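Local coordinates for papain-like protease (Human betacoronavirus 2c EMC/2012, PDB 4RNA), which probably cleaves the viral polyprotein as a papain-like cysteine protease, with a zinc-bearing fingers domain beside its thumb and palm, at residues R170-V175 with V309-F314; L122-D127 with Y281-L286. All coordinates share one frame; numbering follows the deposited sequence.

Overall arrangement
Interactions 1 and 2 lie side by side where the helical thumb meets the palm sheet of the papain-like fold, their centres about 9 Å apart. Both reach the same mixed sheet, and their segments alternate along the chain. The leucines join them directly: Leu-313 CD2 packs on Leu-124 CB at 3.5 Å, and Leu-172 CD2 lies 3.9 Å from Leu-122 CD2. Asn-269 gives a polar link, bonded to Asp-311 of interaction 1 and His-283 of interaction 2. Segment 122-127 leads off the end of helix 115-122, just ahead of which stands Cys-113, modified to s-mercaptocysteine and probably the nucleophile, to judge from its place, as in papain-like peptidases. Cys-193, Cys-196, Cys-228 and Cys-230 hold the zinc ion in the fingers.

Interaction 1: R170-V175 with V309-F314; sequences RLLHTV and VTDVLF
Leu-172 and Asp-311 approach each other from opposite directions, one reaching out of helix 168-176 and the other off strand 304-315, in a buried contact between the thumb and palm of the papain-like fold. The touching branch of the leucine is CD1, which rests 3.8 Å from Asp-311 OD2 and at nearly the same distance from the carboxylate carbon. Its other methyl, CD2, belongs to the hydrophobic face that the helix offers to Leu-122 of helix 115-122. In the aspartate, CG lies beside the backbone N, anti to the carbonyl carbon (chi1 -43°), and the carboxylate points at the helix. The next helix residue, His-173, turns the edge of its ring to the carboxylate, with NE2 4.4 Å from Asp-311 OD1 and that oxygen close to the ring plane. The two groups do not bond directly; Ser-249 OG stands as intermediary, hydrogen-bonded to both His-173 NE2 and Asp-311 OD1. This network engages both oxygens of the buried carboxylate, fixes its rotation and probably steadies its negative charge. Asp-311 OD1 is thus held by Ser-249 OG and also by Ser-169 OG, from the same helix as Leu-172, while OD2, taken by Asn-269 ND2, is the oxygen that lies against Leu-172 CD1.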
# COMPACT_ATOMS: atom_id res chain seq x y z
N ARG A 170 10.68 2.14 0.11
CA ARG A 170 9.28 2.15 -0.37
C ARG A 170 8.50 3.08 0.53
O ARG A 170 7.77 3.94 0.06
CB ARG A 170 8.67 0.75 -0.33
CG ARG A 170 7.19 0.68 -0.78
CD ARG A 170 6.66 -0.74 -0.51
NE ARG A 170 6.24 -0.94 0.87
CZ ARG A 170 5.19 -0.38 1.48
NH1 ARG A 170 4.36 0.57 0.92
NH2 ARG A 170 5.00 -0.70 2.71
N LEU A 171 8.63 2.91 1.83
CA LEU A 171 7.87 3.78 2.78
C LEU A 171 8.19 5.23 2.72
O LEU A 171 7.27 6.13 2.77
CB LEU A 171 8.06 3.26 4.21
CG LEU A 171 6.90 2.61 4.93
CD1 LEU A 171 5.51 3.25 4.68
CD2 LEU A 171 6.93 1.16 4.50
N LEU A 172 9.50 5.57 2.60
CA LEU A 172 9.83 6.99 2.45
C LEU A 172 9.14 7.57 1.29
O LEU A 172 8.62 8.69 1.31
CB LEU A 172 11.34 7.16 2.17
CG LEU A 172 12.17 7.44 3.36
CD1 LEU A 172 13.65 7.48 2.99
CD2 LEU A 172 11.71 8.78 3.93
N HIS A 173 9.12 6.82 0.19
CA HIS A 173 8.54 7.42 -0.98
C HIS A 173 7.04 7.51 -0.88
O HIS A 173 6.46 8.51 -1.27
CB HIS A 173 9.14 6.79 -2.30
CG HIS A 173 10.64 7.13 -2.51
ND1 HIS A 173 11.08 8.04 -3.43
CD2 HIS A 173 11.79 6.69 -1.83
CE1 HIS A 173 12.44 8.15 -3.35
NE2 HIS A 173 12.87 7.33 -2.38
N THR A 174 6.37 6.55 -0.26
CA THR A 174 4.95 6.66 -0.04
C THR A 174 4.54 7.74 0.93
O THR A 174 3.49 8.39 0.75
CB THR A 174 4.32 5.36 0.52
OG1 THR A 174 5.03 4.97 1.69
CG2 THR A 174 4.44 4.27 -0.40
N VAL A 175 5.35 7.94 1.97
CA VAL A 175 5.06 9.02 2.87
C VAL A 175 5.24 10.36 2.15
O VAL A 175 4.41 11.20 2.32
CB VAL A 175 5.92 8.95 4.16
CG1 VAL A 175 5.73 10.22 4.99
CG2 VAL A 175 5.49 7.75 5.00
N VAL A 309 24.59 0.97 1.03
CA VAL A 309 23.82 2.18 1.09
C VAL A 309 22.54 1.99 0.30
O VAL A 309 22.55 1.38 -0.82
CB VAL A 309 24.67 3.30 0.53
CG1 VAL A 309 23.89 4.58 0.30
CG2 VAL A 309 25.88 3.58 1.42
N THR A 310 21.47 2.62 0.80
CA THR A 310 20.19 2.61 0.10
C THR A 310 19.82 4.06 -0.19
O THR A 310 20.16 4.52 -1.22
CB THR A 310 19.09 1.89 0.90
OG1 THR A 310 19.03 2.35 2.28
CG2 THR A 310 19.30 0.37 0.87
N ASP A 311 19.17 4.76 0.73
CA ASP A 311 18.83 6.19 0.51
C ASP A 311 19.96 7.13 0.96
O ASP A 311 20.66 6.85 1.88
CB ASP A 311 17.62 6.57 1.31
CG ASP A 311 16.56 5.53 1.25
OD1 ASP A 311 15.98 5.39 0.13
OD2 ASP A 311 16.30 4.89 2.31
N VAL A 312 20.13 8.28 0.33
CA VAL A 312 21.19 9.21 0.73
C VAL A 312 20.61 10.58 0.71
O VAL A 312 19.94 10.89 -0.28
CB VAL A 312 22.43 9.17 -0.25
CG1 VAL A 312 23.52 10.17 0.18
CG2 VAL A 312 23.03 7.76 -0.38
N LEU A 313 20.85 11.37 1.75
CA LEU A 313 20.25 12.76 1.76
C LEU A 313 21.29 13.86 1.49
O LEU A 313 22.26 13.96 2.20
CB LEU A 313 19.54 13.02 3.14
CG LEU A 313 18.86 14.36 3.36
CD1 LEU A 313 17.86 14.68 2.19
CD2 LEU A 313 18.16 14.29 4.70
N PHE A 314 20.98 14.83 0.60
CA PHE A 314 21.89 15.85 0.29
C PHE A 314 21.21 17.17 0.62
O PHE A 314 19.97 17.22 0.71
CB PHE A 314 22.27 15.83 -1.22
CG PHE A 314 23.22 14.73 -1.61
CD1 PHE A 314 22.75 13.44 -1.99
CD2 PHE A 314 24.62 14.98 -1.60
CE1 PHE A 314 23.66 12.40 -2.32
CE2 PHE A 314 25.53 13.94 -1.91
CZ PHE A 314 25.06 12.65 -2.24

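Interaction 2: L122-D127 with Y281-L286; sequences LDLLKD and YVHARL
Arg-285 NE donates to His-283 NE2 over 2.9 Å, an almost straight bond of 170°, and this link positions the guanidinium against Leu-124. The bond is edge to edge: the arginine nitrogen lies in the imidazole plane, and the histidine nitrogen lies in the guanidinium plane. On its other side the imidazole is held through ND1 by Asn-269 OD1, an arrangement consistent with a proton on ND1 and an accepting NE2. Leu-124 covers one face of the guanidinium, its CD2 sitting 3.6 Å above the plane over the centre of the group. CD1 of the same leucine comes equally near Arg-285 NE and also reaches the edge of the His-283 ring, at 4.1 Å from NE2. The arginine chain bends at chi2 (-144°) on its way to the leucine. A water joins the polar ends, donating to Asp-123 OD2 at 3.0 Å and accepting a weak bond from Arg-285 NH2, whose stronger partner is Met-120 O. Asp-123 has firmer partners of its own, OD2 in a salt bridge with Arg-104 and OD1 bonded to His-142. A type I turn, from Leu-122 to Leu-125, carries Asp-123 and Leu-124 off the end of helix 115-122 and sets Leu-124 between strand 280-287, Ala-267 of strand 267-272 and Leu-313 of strand 304-315.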
# COMPACT_ATOMS: atom_id res chain seq x y z
N LEU A 122 13.01 11.33 7.65
CA LEU A 122 11.98 12.43 7.49
C LEU A 122 12.26 13.55 8.47
O LEU A 122 12.01 14.70 8.22
CB LEU A 122 10.53 11.91 7.81
CG LEU A 122 9.93 10.90 6.82
CD1 LEU A 122 8.66 10.31 7.48
CD2 LEU A 122 9.64 11.66 5.49
N ASP A 123 12.79 13.23 9.64
CA ASP A 123 13.17 14.25 10.61
C ASP A 123 14.23 15.29 10.13
O ASP A 123 14.35 16.35 10.75
CB ASP A 123 13.65 13.61 11.93
CG ASP A 123 12.46 13.14 12.85
OD1 ASP A 123 11.32 13.58 12.63
OD2 ASP A 123 12.72 12.31 13.79
N LEU A 124 14.96 15.00 9.03
CA LEU A 124 16.01 15.89 8.58
C LEU A 124 15.43 16.80 7.52
O LEU A 124 16.11 17.69 7.08
CB LEU A 124 17.18 15.13 7.96
CG LEU A 124 17.89 14.32 9.09
CD1 LEU A 124 19.01 13.42 8.52
CD2 LEU A 124 18.42 15.29 10.13
N LEU A 125 14.20 16.56 7.09
CA LEU A 125 13.73 17.35 5.89
C LEU A 125 13.12 18.72 6.18
O LEU A 125 12.18 18.83 7.01
CB LEU A 125 12.69 16.54 5.06
CG LEU A 125 13.15 15.17 4.49
CD1 LEU A 125 12.06 14.26 3.94
CD2 LEU A 125 14.42 15.25 3.60
N LYS A 126 13.53 19.76 5.42
CA LYS A 126 13.07 21.07 5.76
C LYS A 126 12.01 21.41 4.73
O LYS A 126 11.97 20.82 3.63
CB LYS A 126 14.25 22.08 5.71
CG LYS A 126 15.30 21.86 6.83
CD LYS A 126 14.69 21.77 8.25
CE LYS A 126 15.36 20.70 9.13
NZ LYS A 126 14.58 20.30 10.34
N ASP A 127 11.15 22.34 5.08
CA ASP A 127 10.21 22.91 4.10
C ASP A 127 9.17 21.94 3.54
O ASP A 127 8.67 22.18 2.44
CB ASP A 127 10.96 23.58 2.93
CG ASP A 127 11.83 24.72 3.40
OD1 ASP A 127 11.27 25.65 4.02
OD2 ASP A 127 13.07 24.66 3.20
N TYR A 281 17.94 -2.57 8.89
CA TYR A 281 18.20 -1.20 8.44
C TYR A 281 18.94 -0.43 9.51
O TYR A 281 18.65 -0.60 10.68
CB TYR A 281 16.89 -0.42 8.10
CG TYR A 281 16.25 -0.83 6.79
CD1 TYR A 281 16.61 -0.20 5.60
CD2 TYR A 281 15.29 -1.82 6.74
CE1 TYR A 281 16.01 -0.53 4.39
CE2 TYR A 281 14.70 -2.19 5.54
CZ TYR A 281 15.06 -1.53 4.37
OH TYR A 281 14.50 -1.87 3.15
N VAL A 282 19.85 0.45 9.10
CA VAL A 282 20.55 1.32 10.01
C VAL A 282 20.55 2.72 9.42
O VAL A 282 20.76 2.93 8.19
CB VAL A 282 22.00 0.79 10.22
CG1 VAL A 282 22.80 1.65 11.20
CG2 VAL A 282 21.96 -0.66 10.70
N HIS A 283 20.31 3.72 10.27
CA HIS A 283 20.27 5.10 9.79
C HIS A 283 21.58 5.76 10.20
O HIS A 283 22.00 5.62 11.35
CB HIS A 283 19.11 5.87 10.42
CG HIS A 283 19.07 7.35 10.00
ND1 HIS A 283 18.65 7.71 8.82
CD2 HIS A 283 19.43 8.51 10.68
CE1 HIS A 283 18.69 9.05 8.68
NE2 HIS A 283 19.17 9.57 9.82
N ALA A 284 22.22 6.50 9.28
CA ALA A 284 23.52 7.09 9.56
C ALA A 284 23.43 8.60 9.38
O ALA A 284 22.76 9.12 8.43
CB ALA A 284 24.63 6.49 8.68
N ARG A 285 24.07 9.33 10.29
CA ARG A 285 24.18 10.80 10.11
C ARG A 285 25.63 11.27 10.17
O ARG A 285 26.44 10.62 10.83
CB ARG A 285 23.41 11.53 11.19
CG ARG A 285 22.01 10.99 11.36
CD ARG A 285 21.15 12.14 11.67
NE ARG A 285 19.74 11.79 11.61
CZ ARG A 285 18.85 12.46 12.32
NH1 ARG A 285 19.28 13.41 13.15
NH2 ARG A 285 17.55 12.17 12.26
N LEU A 286 25.93 12.36 9.48
CA LEU A 286 27.27 12.92 9.48
C LEU A 286 27.33 14.14 10.36
O LEU A 286 26.76 15.20 10.03
CB LEU A 286 27.68 13.36 8.08
CG LEU A 286 27.79 12.32 6.93
CD1 LEU A 286 29.00 12.67 6.09
CD2 LEU A 286 27.82 10.85 7.32
O HOH W 1 15.54 11.64 14.46